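Local coordinates for protein D-psicose 3-epimerase (PDB 2HK0) that epimerises ketohexoses at C-3, interconverting D-fructose and D-psicose, probably with the help of a bound metal ion, at residues Y146-V150 with A188-V193; I165-V171 with N197-D203; W245-G249 with F302-L307. All blocks are in the same frame, centred on the assembly; numbering follows the deposited sequence.

Contact 1: residues Y146-V150 with A188-V193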
loop_
_atom_site.group_PDB
_atom_site.type_symbol
_atom_site.label_atom_id
_atom_site.label_comp_id
_atom_site.label_asym_id
_atom_site.label_seq_id
_atom_site.Cartn_x
_atom_site.Cartn_y
_atom_site.Cartn_z
ATOM N N TYR A 146 -15.462 -26.342 -17.291
ATOM C CA TYR A 146 -14.037 -26.168 -17.566
ATOM C C TYR A 146 -13.641 -27.043 -18.763
ATOM O O TYR A 146 -13.088 -26.560 -19.764
ATOM C CB TYR A 146 -13.216 -26.593 -16.354
ATOM C CG TYR A 146 -11.729 -26.573 -16.607
ATOM C CD1 TYR A 146 -10.989 -25.410 -16.403
ATOM C CD2 TYR A 146 -11.066 -27.705 -17.086
ATOM C CE1 TYR A 146 -9.625 -25.367 -16.670
ATOM C CE2 TYR A 146 -9.701 -27.674 -17.360
ATOM C CZ TYR A 146 -8.990 -26.499 -17.149
ATOM O OH TYR A 146 -7.647 -26.434 -17.426
ATOM N N ALA A 147 -13.931 -28.339 -18.645
ATOM C CA ALA A 147 -13.605 -29.295 -19.694
ATOM C C ALA A 147 -14.225 -28.926 -21.045
ATOM O O ALA A 147 -13.550 -28.979 -22.078
ATOM C CB ALA A 147 -14.042 -30.715 -19.269
ATOM N N ARG A 148 -15.498 -28.546 -21.051
ATOM C CA ARG A 148 -16.138 -28.177 -22.306
ATOM C C ARG A 148 -15.580 -26.852 -22.829
ATOM O O ARG A 148 -15.468 -26.654 -24.043
ATOM C CB ARG A 148 -17.661 -28.080 -22.136
ATOM C CG ARG A 148 -18.337 -29.446 -21.900
ATOM C CD ARG A 148 -19.863 -29.333 -21.828
ATOM N NE ARG A 148 -20.367 -29.706 -20.508
ATOM C CZ ARG A 148 -20.474 -28.868 -19.488
ATOM N NH1 ARG A 148 -20.123 -27.609 -19.637
ATOM N NH2 ARG A 148 -20.903 -29.290 -18.314
ATOM N N GLY A 149 -15.220 -25.949 -21.921
ATOM C CA GLY A 149 -14.672 -24.667 -22.350
ATOM C C GLY A 149 -13.331 -24.838 -23.059
ATOM O O GLY A 149 -13.065 -24.206 -24.090
ATOM N N VAL A 150 -12.491 -25.701 -22.499
ATOM C CA VAL A 150 -11.174 -25.987 -23.054
ATOM C C VAL A 150 -11.348 -26.528 -24.456
ATOM O O VAL A 150 -10.698 -26.082 -25.388
ATOM C CB VAL A 150 -10.422 -27.069 -22.233
ATOM C CG1 VAL A 150 -9.179 -27.554 -23.021
ATOM C CG2 VAL A 150 -10.022 -26.510 -20.870
ATOM N N ALA A 188 -3.644 -22.290 -16.332
ATOM C CA ALA A 188 -3.833 -23.740 -16.450
ATOM C C ALA A 188 -4.780 -24.018 -17.608
ATOM O O ALA A 188 -4.551 -24.916 -18.411
ATOM C CB ALA A 188 -4.397 -24.325 -15.150
ATOM N N PHE A 189 -5.838 -23.226 -17.695
ATOM C CA PHE A 189 -6.816 -23.389 -18.756
ATOM C C PHE A 189 -6.162 -23.207 -20.132
ATOM O O PHE A 189 -6.380 -24.005 -21.038
ATOM C CB PHE A 189 -7.951 -22.373 -18.572
ATOM C CG PHE A 189 -8.992 -22.417 -19.652
ATOM C CD1 PHE A 189 -8.811 -21.719 -20.846
ATOM C CD2 PHE A 189 -10.161 -23.142 -19.469
ATOM C CE1 PHE A 189 -9.793 -21.747 -21.844
ATOM C CE2 PHE A 189 -11.158 -23.181 -20.465
ATOM C CZ PHE A 189 -10.977 -22.486 -21.648
ATOM N N VAL A 190 -5.381 -22.138 -20.280
ATOM C CA VAL A 190 -4.701 -21.846 -21.528
ATOM C C VAL A 190 -3.714 -22.969 -21.914
ATOM O O VAL A 190 -3.635 -23.365 -23.086
ATOM C CB VAL A 190 -3.996 -20.466 -21.429
ATOM C CG1 VAL A 190 -3.008 -20.258 -22.582
ATOM C CG2 VAL A 190 -5.062 -19.372 -21.469
ATOM N N LYS A 191 -2.979 -23.495 -20.939
ATOM C CA LYS A 191 -2.038 -24.581 -21.235
ATOM C C LYS A 191 -2.796 -25.820 -21.720
ATOM O O LYS A 191 -2.335 -26.524 -22.612
ATOM C CB LYS A 191 -1.205 -24.911 -20.001
ATOM C CG LYS A 191 -0.110 -23.886 -19.737
ATOM C CD LYS A 191 0.655 -24.206 -18.463
ATOM C CE LYS A 191 1.822 -23.251 -18.257
ATOM N NZ LYS A 191 2.567 -23.610 -17.001
ATOM N N ASP A 192 -3.956 -26.081 -21.126
ATOM C CA ASP A 192 -4.786 -27.204 -21.537
ATOM C C ASP A 192 -5.306 -27.024 -22.956
ATOM O O ASP A 192 -5.485 -28.004 -23.686
ATOM C CB ASP A 192 -5.992 -27.366 -20.621
ATOM C CG ASP A 192 -5.727 -28.323 -19.493
ATOM O OD1 ASP A 192 -4.747 -29.096 -19.604
ATOM O OD2 ASP A 192 -6.495 -28.315 -18.505
ATOM N N VAL A 193 -5.584 -25.785 -23.345
ATOM C CA VAL A 193 -6.077 -25.575 -24.690
ATOM C C VAL A 193 -4.968 -25.939 -25.676
ATOM O O VAL A 193 -5.239 -26.521 -26.723
ATOM C CB VAL A 193 -6.537 -24.119 -24.921
ATOM C CG1 VAL A 193 -6.698 -23.857 -26.418
ATOM C CG2 VAL A 193 -7.883 -23.883 -24.197
#
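Tyr146 and Phe189 pack together where two successive helices of the TIM-barrel outer layer, 142-162 and 183-193, lean on each other. The local axes cross at -50° and approach to 10.1 Å, leaving room for aromatic side chains between them. The pair is an offset edge-to-face stack: Phe189 turns its edge toward the face of Tyr146, the planes stand at 86°, and Tyr146 CE1 lies 3.6 Å from Phe189 CD2. With CG of Tyr146 anti to the backbone N (chi1 174°), the ring reaches across the groove and its hydroxyl arrives beside helix 183-193. There Tyr146 OH donates to Asp192 OD2, which approaches at the ring edge; the distance of 2.5 Å is very short, and its exact value is doubtful. One turn further along helix 142-162, Val150 CG2 sits 3.5 Å from Phe189 CE2 and also covers one face of the Tyr146 ring toward its rim. The far end of Phe189 rests on backbone, its CZ 3.6 Å from Gly149 C, while Val150 CG1 meets Val193 CG2 at 4.1 Å. Beyond the two segments, Ile153 touches both Phe189 and Val193. The apolar contacts thus involve the buried Phe189 and Val193, and the Phe189 edge and Val150 CG2 orient the tyrosine ring, whose hydroxyl probably finds its polar partner in the exposed Asp192.

Contact 2: residues I165-V171 with N197-D203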
loop_
_atom_site.group_PDB
_atom_site.type_symbol
_atom_site.label_atom_id
_atom_site.label_comp_id
_atom_site.label_asym_id
_atom_site.label_seq_id
_atom_site.Cartn_x
_atom_site.Cartn_y
_atom_site.Cartn_z
ATOM N N ILE A 165 -5.574 -13.658 -35.432
ATOM C CA ILE A 165 -6.260 -13.207 -34.227
ATOM C C ILE A 165 -5.895 -14.019 -32.982
ATOM O O ILE A 165 -5.888 -15.247 -33.020
ATOM C CB ILE A 165 -7.815 -13.303 -34.425
ATOM C CG1 ILE A 165 -8.266 -12.319 -35.514
ATOM C CG2 ILE A 165 -8.558 -13.065 -33.076
ATOM C CD1 ILE A 165 -9.776 -12.380 -35.845
ATOM N N ASN A 166 -5.596 -13.322 -31.885
ATOM C CA ASN A 166 -5.302 -13.964 -30.603
ATOM C C ASN A 166 -6.576 -13.917 -29.767
ATOM O O ASN A 166 -7.235 -12.881 -29.716
ATOM C CB ASN A 166 -4.188 -13.222 -29.846
ATOM C CG ASN A 166 -2.813 -13.496 -30.428
ATOM O OD1 ASN A 166 -2.471 -14.639 -30.698
ATOM N ND2 ASN A 166 -2.021 -12.450 -30.626
ATOM N N LEU A 167 -6.920 -15.040 -29.137
ATOM C CA LEU A 167 -8.092 -15.156 -28.278
ATOM C C LEU A 167 -7.583 -15.014 -26.838
ATOM O O LEU A 167 -6.774 -15.826 -26.372
ATOM C CB LEU A 167 -8.746 -16.533 -28.481
ATOM C CG LEU A 167 -9.171 -16.810 -29.936
ATOM C CD1 LEU A 167 -9.653 -18.243 -30.100
ATOM C CD2 LEU A 167 -10.271 -15.817 -30.325
ATOM N N CYS A 168 -8.043 -13.984 -26.134
ATOM C CA CYS A 168 -7.591 -13.750 -24.762
ATOM C C CYS A 168 -8.690 -14.068 -23.759
ATOM O O CYS A 168 -9.727 -13.401 -23.730
ATOM C CB CYS A 168 -7.128 -12.301 -24.625
ATOM S SG CYS A 168 -5.821 -11.904 -25.823
ATOM N N ILE A 169 -8.443 -15.097 -22.949
ATOM C CA ILE A 169 -9.377 -15.605 -21.944
ATOM C C ILE A 169 -9.328 -14.773 -20.676
ATOM O O ILE A 169 -8.330 -14.791 -19.950
ATOM C CB ILE A 169 -9.030 -17.066 -21.591
ATOM C CG1 ILE A 169 -8.823 -17.862 -22.889
ATOM C CG2 ILE A 169 -10.133 -17.686 -20.718
ATOM C CD1 ILE A 169 -10.025 -17.870 -23.825
ATOM N N GLU A 170 -10.422 -14.070 -20.393
ATOM C CA GLU A 170 -10.456 -13.191 -19.226
ATOM C C GLU A 170 -10.765 -13.892 -17.920
ATOM O O GLU A 170 -11.715 -14.669 -17.828
ATOM C CB GLU A 170 -11.459 -12.048 -19.450
ATOM C CG GLU A 170 -11.461 -10.976 -18.351
ATOM C CD GLU A 170 -12.354 -9.774 -18.693
ATOM O OE1 GLU A 170 -13.302 -9.942 -19.492
ATOM O OE2 GLU A 170 -12.117 -8.668 -18.155
ATOM N N VAL A 171 -9.941 -13.611 -16.912
ATOM C CA VAL A 171 -10.101 -14.175 -15.571
ATOM C C VAL A 171 -11.050 -13.208 -14.866
ATOM O O VAL A 171 -10.795 -12.006 -14.838
ATOM C CB VAL A 171 -8.725 -14.244 -14.848
ATOM C CG1 VAL A 171 -8.895 -14.687 -13.394
ATOM C CG2 VAL A 171 -7.813 -15.234 -15.587
ATOM N N ASN A 197 -2.166 -19.210 -30.167
ATOM C CA ASN A 197 -2.864 -17.929 -30.205
ATOM C C ASN A 197 -3.968 -17.774 -29.161
ATOM O O ASN A 197 -4.882 -16.966 -29.343
ATOM C CB ASN A 197 -3.429 -17.676 -31.620
ATOM C CG ASN A 197 -4.517 -18.667 -32.000
ATOM O OD1 ASN A 197 -4.404 -19.862 -31.735
ATOM N ND2 ASN A 197 -5.575 -18.171 -32.626
ATOM N N VAL A 198 -3.901 -18.559 -28.084
ATOM C CA VAL A 198 -4.873 -18.454 -26.998
ATOM C C VAL A 198 -4.033 -17.981 -25.817
ATOM O O VAL A 198 -3.036 -18.612 -25.450
ATOM C CB VAL A 198 -5.573 -19.795 -26.698
ATOM C CG1 VAL A 198 -6.503 -19.642 -25.498
ATOM C CG2 VAL A 198 -6.402 -20.235 -27.933
ATOM N N LYS A 199 -4.447 -16.854 -25.240
ATOM C CA LYS A 199 -3.725 -16.194 -24.164
ATOM C C LYS A 199 -4.593 -15.913 -22.940
ATOM O O LYS A 199 -5.828 -15.996 -22.990
ATOM C CB LYS A 199 -3.194 -14.850 -24.686
ATOM C CG LYS A 199 -2.361 -14.935 -25.966
ATOM C CD LYS A 199 -1.021 -15.594 -25.688
ATOM C CE LYS A 199 -0.284 -15.962 -26.979
ATOM N NZ LYS A 199 -0.149 -14.796 -27.881
ATOM N N VAL A 200 -3.934 -15.550 -21.844
ATOM C CA VAL A 200 -4.638 -15.222 -20.619
ATOM C C VAL A 200 -4.873 -13.721 -20.610
ATOM O O VAL A 200 -4.056 -12.953 -21.128
ATOM C CB VAL A 200 -3.814 -15.598 -19.359
ATOM C CG1 VAL A 200 -4.531 -15.118 -18.104
ATOM C CG2 VAL A 200 -3.644 -17.118 -19.285
HETATM N N MSE A 201 -5.988 -13.309 -20.017
HETATM C CA MSE A 201 -6.322 -11.887 -19.921
HETATM C C MSE A 201 -6.672 -11.535 -18.479
HETATM O O MSE A 201 -7.498 -12.210 -17.852
HETATM C CB MSE A 201 -7.503 -11.585 -20.830
HETATM C CG MSE A 201 -8.028 -10.207 -20.706
HETATM SE SE MSE A 201 -9.509 -9.953 -21.923
HETATM C CE MSE A 201 -10.199 -8.294 -21.151
ATOM N N LEU A 202 -6.043 -10.489 -17.950
ATOM C CA LEU A 202 -6.294 -10.058 -16.570
ATOM C C LEU A 202 -6.936 -8.671 -16.531
ATOM O O LEU A 202 -6.745 -7.853 -17.433
ATOM C CB LEU A 202 -4.985 -10.052 -15.763
ATOM C CG LEU A 202 -4.270 -11.406 -15.689
ATOM C CD1 LEU A 202 -2.975 -11.283 -14.865
ATOM C CD2 LEU A 202 -5.218 -12.443 -15.074
ATOM N N ASP A 203 -7.657 -8.399 -15.450
ATOM C CA ASP A 203 -8.389 -7.142 -15.296
ATOM C C ASP A 203 -8.236 -6.690 -13.829
ATOM O O ASP A 203 -8.587 -7.438 -12.914
ATOM C CB ASP A 203 -9.845 -7.440 -15.657
ATOM C CG ASP A 203 -10.746 -6.234 -15.572
ATOM O OD1 ASP A 203 -10.545 -5.394 -14.667
ATOM O OD2 ASP A 203 -11.682 -6.152 -16.394
HETATM O O HOH W 1 -8.325 -10.814 -13.844
#
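Met201, Glu170 and Lys199 bury the most surface between strands 166-170 and 198-203. Met201, present as selenomethionine, is gripped through its backbone by Ile169 and Val171: its N donates to Ile169 O at 2.8 Å, and its O accepts from Val171 N. Fully extended from a chi1 of 174°, its side chain passes obliquely over Glu170, with Met201 SE 3.8 Å from Glu170 CB and the CE methyl beside the carboxylate. Glu170 is extended too, and its OE2 comes within 3.1 Å of Asp203 OD2, the two carboxylates nearly coplanar. These strands are neighbours in the closed parallel barrel, joined by helix 183-193 as a beta-alpha-beta crossover, and Glu170 and Asp203 stand at its C-terminal mouth, where TIM barrels carry their active sites. Their closeness, with His229 and Glu264 nearby, is consistent with a metal site as in relatives of this family; Asp203 OD1 also caps Phe205 N. Lys199 continues the parallel bonding, its N giving to Leu167 O at 2.8 Å and its O receiving Ile169 N. Bends at chi2 and chi4 fold its chain back, leaving Lys199 NZ 3.7 Å from Asn166 OD1, a contact too long for a bond. At the strand start Asn197 ND2 donates almost straight (173°) to Ile165 O at 3.0 Å, and also to Ala157 O of helix 142-162.

Contact 3: residues W245-G249 with F302-L307; sequences WHEIG and FSRFVL
Trp245 receives the edge of Phe302 on its indole face, the one aromatic pair between these segments. The stack is edge-to-face, the phenyl centroid lying 5.0 Å from that of the five-membered ring with the planes at 84°. Phe302 CZ comes to 3.4 Å from Trp245 CD1, while CE2 of the same phenyl lies over the indole, offset toward the rim. A chi1 of 173° swings the phenyl beside its own carbonyl carbon and across to helix 245-254; the indole N-H is also hydrogen-bonded, Trp245 NE1 to Glu232 OE2.

Apolar contacts follow one turn further along. Val306 CG1 sits 3.7 Å from Trp245 CB, and Leu307 CD2 slots among Trp245 O, Ile248 CG2 and Gly249 CA, at 3.5 Å from the last. Because Gly249 has no side chain, the backbones can close to 4.2 Å between its CA and Leu307 CA. The helices belong to the outer layer of the TIM barrel: helix 245-254 comes after strand 225-230, whereas helix 289-307 is the last of the chain, after strand 260-263 and the short helix 271-276. Their local axes cross at -62°.

Polar links are few, and no direct hydrogen bond spans the segments. A water donates to His246 O at 2.9 Å and, weakly, to Val306 O, which Arg253 NH1 also reaches. Other subunits border the contact: Phe302 packs on Val306 of a second subunit, and His246 NE2 is hydrogen-bonded to Asp212 OD1 of a third.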
loop_
_atom_site.group_PDB
_atom_site.type_symbol
_atom_site.label_atom_id
_atom_site.label_comp_id
_atom_site.label_asym_id
_atom_site.label_seq_id
_atom_site.Cartn_x
_atom_site.Cartn_y
_atom_site.Cartn_z
ATOM N N TRP A 245 -0.892 0.838 -8.531
ATOM C CA TRP A 245 -0.395 1.087 -9.872
ATOM C C TRP A 245 1.104 0.890 -10.066
ATOM O O TRP A 245 1.524 0.322 -11.068
ATOM C CB TRP A 245 -0.838 2.482 -10.319
ATOM C CG TRP A 245 -2.345 2.590 -10.391
ATOM C CD1 TRP A 245 -3.153 3.393 -9.631
ATOM C CD2 TRP A 245 -3.214 1.825 -11.229
ATOM N NE1 TRP A 245 -4.482 3.169 -9.946
ATOM C CE2 TRP A 245 -4.547 2.209 -10.919
ATOM C CE3 TRP A 245 -3.002 0.842 -12.215
ATOM C CZ2 TRP A 245 -5.664 1.640 -11.559
ATOM C CZ3 TRP A 245 -4.100 0.283 -12.847
ATOM C CH2 TRP A 245 -5.421 0.684 -12.513
ATOM N N HIS A 246 1.906 1.337 -9.108
ATOM C CA HIS A 246 3.347 1.184 -9.218
ATOM C C HIS A 246 3.754 -0.298 -9.258
ATOM O O HIS A 246 4.584 -0.705 -10.072
ATOM C CB HIS A 246 4.033 1.916 -8.064
ATOM C CG HIS A 246 5.530 1.817 -8.096
ATOM N ND1 HIS A 246 6.235 0.967 -7.275
ATOM C CD2 HIS A 246 6.452 2.446 -8.862
ATOM C CE1 HIS A 246 7.526 1.076 -7.531
ATOM N NE2 HIS A 246 7.686 1.966 -8.491
ATOM N N GLU A 247 3.167 -1.102 -8.380
ATOM C CA GLU A 247 3.445 -2.539 -8.334
ATOM C C GLU A 247 3.019 -3.201 -9.663
ATOM O O GLU A 247 3.723 -4.062 -10.211
ATOM C CB GLU A 247 2.662 -3.180 -7.180
ATOM C CG GLU A 247 2.907 -4.682 -7.023
ATOM C CD GLU A 247 1.984 -5.322 -5.997
ATOM O OE1 GLU A 247 1.630 -4.637 -5.020
ATOM O OE2 GLU A 247 1.621 -6.508 -6.151
ATOM N N ILE A 248 1.865 -2.783 -10.169
ATOM C CA ILE A 248 1.324 -3.312 -11.421
ATOM C C ILE A 248 2.305 -2.969 -12.544
ATOM O O ILE A 248 2.676 -3.819 -13.345
ATOM C CB ILE A 248 -0.043 -2.656 -11.772
ATOM C CG1 ILE A 248 -1.083 -2.931 -10.675
ATOM C CG2 ILE A 248 -0.524 -3.132 -13.148
ATOM C CD1 ILE A 248 -1.443 -4.336 -10.512
ATOM N N GLY A 249 2.705 -1.702 -12.597
ATOM C CA GLY A 249 3.630 -1.258 -13.631
ATOM C C GLY A 249 4.908 -2.080 -13.636
ATOM O O GLY A 249 5.377 -2.499 -14.696
ATOM N N PHE A 302 -1.666 9.392 -16.816
ATOM C CA PHE A 302 -1.287 8.712 -15.579
ATOM C C PHE A 302 -0.812 7.301 -15.935
ATOM O O PHE A 302 0.239 6.848 -15.487
ATOM C CB PHE A 302 -2.515 8.637 -14.647
ATOM C CG PHE A 302 -2.309 7.803 -13.408
ATOM C CD1 PHE A 302 -1.851 8.380 -12.225
ATOM C CD2 PHE A 302 -2.575 6.437 -13.423
ATOM C CE1 PHE A 302 -1.664 7.603 -11.075
ATOM C CE2 PHE A 302 -2.393 5.656 -12.293
ATOM C CZ PHE A 302 -1.937 6.239 -11.110
ATOM N N SER A 303 -1.586 6.603 -16.757
ATOM C CA SER A 303 -1.241 5.230 -17.112
ATOM C C SER A 303 0.052 5.104 -17.884
ATOM O O SER A 303 0.826 4.185 -17.657
ATOM C CB SER A 303 -2.382 4.580 -17.887
ATOM O OG SER A 303 -3.538 4.521 -17.077
ATOM N N ARG A 304 0.297 6.027 -18.798
ATOM C CA ARG A 304 1.531 5.958 -19.564
ATOM C C ARG A 304 2.739 6.227 -18.669
ATOM O O ARG A 304 3.783 5.583 -18.816
ATOM C CB ARG A 304 1.493 6.967 -20.712
ATOM C CG ARG A 304 0.611 6.513 -21.852
ATOM C CD ARG A 304 0.466 7.562 -22.954
ATOM N NE ARG A 304 -0.103 6.958 -24.158
ATOM C CZ ARG A 304 -0.813 7.610 -25.072
ATOM N NH1 ARG A 304 -1.059 8.908 -24.930
ATOM N NH2 ARG A 304 -1.283 6.959 -26.137
ATOM N N PHE A 305 2.579 7.160 -17.729
ATOM C CA PHE A 305 3.666 7.559 -16.825
ATOM C C PHE A 305 3.998 6.519 -15.748
ATOM O O PHE A 305 5.164 6.255 -15.478
ATOM C CB PHE A 305 3.322 8.922 -16.177
ATOM C CG PHE A 305 4.438 9.513 -15.326
ATOM C CD1 PHE A 305 5.735 9.625 -15.823
ATOM C CD2 PHE A 305 4.175 9.976 -14.032
ATOM C CE1 PHE A 305 6.759 10.197 -15.042
ATOM C CE2 PHE A 305 5.189 10.550 -13.239
ATOM C CZ PHE A 305 6.475 10.663 -13.740
ATOM N N VAL A 306 2.977 5.916 -15.151
ATOM C CA VAL A 306 3.175 4.926 -14.106
ATOM C C VAL A 306 3.299 3.494 -14.652
ATOM O O VAL A 306 4.027 2.674 -14.102
ATOM C CB VAL A 306 1.995 4.990 -13.092
ATOM C CG1 VAL A 306 2.091 3.875 -12.047
ATOM C CG2 VAL A 306 1.990 6.340 -12.424
ATOM N N LEU A 307 2.605 3.191 -15.742
ATOM C CA LEU A 307 2.655 1.834 -16.274
ATOM C C LEU A 307 3.666 1.604 -17.379
ATOM O O LEU A 307 4.278 0.545 -17.446
ATOM C CB LEU A 307 1.271 1.404 -16.759
ATOM C CG LEU A 307 0.194 1.323 -15.676
ATOM C CD1 LEU A 307 -1.062 0.665 -16.253
ATOM C CD2 LEU A 307 0.714 0.513 -14.490
HETATM O O HOH W 2 5.906 1.151 -11.807
#

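How the contacts relate
From the N terminus, helix 142-162 supplies the first half of contact 1 and strand 166-170 the first half of contact 2. Helix 183-193 then returns to close contact 1, and strand 198-203 closes contact 2, so the two loops cross. They tie two consecutive outer helices and two neighbouring barrel strands into one wall, and they meet directly: Val190 and Val193 of the helix lie on Val198 and Val200 of the strand. Contact 3 follows in series, closing a later loop from residues 245-249 to the C-terminal helix. Its centre lies about 31 Å from that of contact 1 and about 21 Å from that of contact 2, and it touches neither.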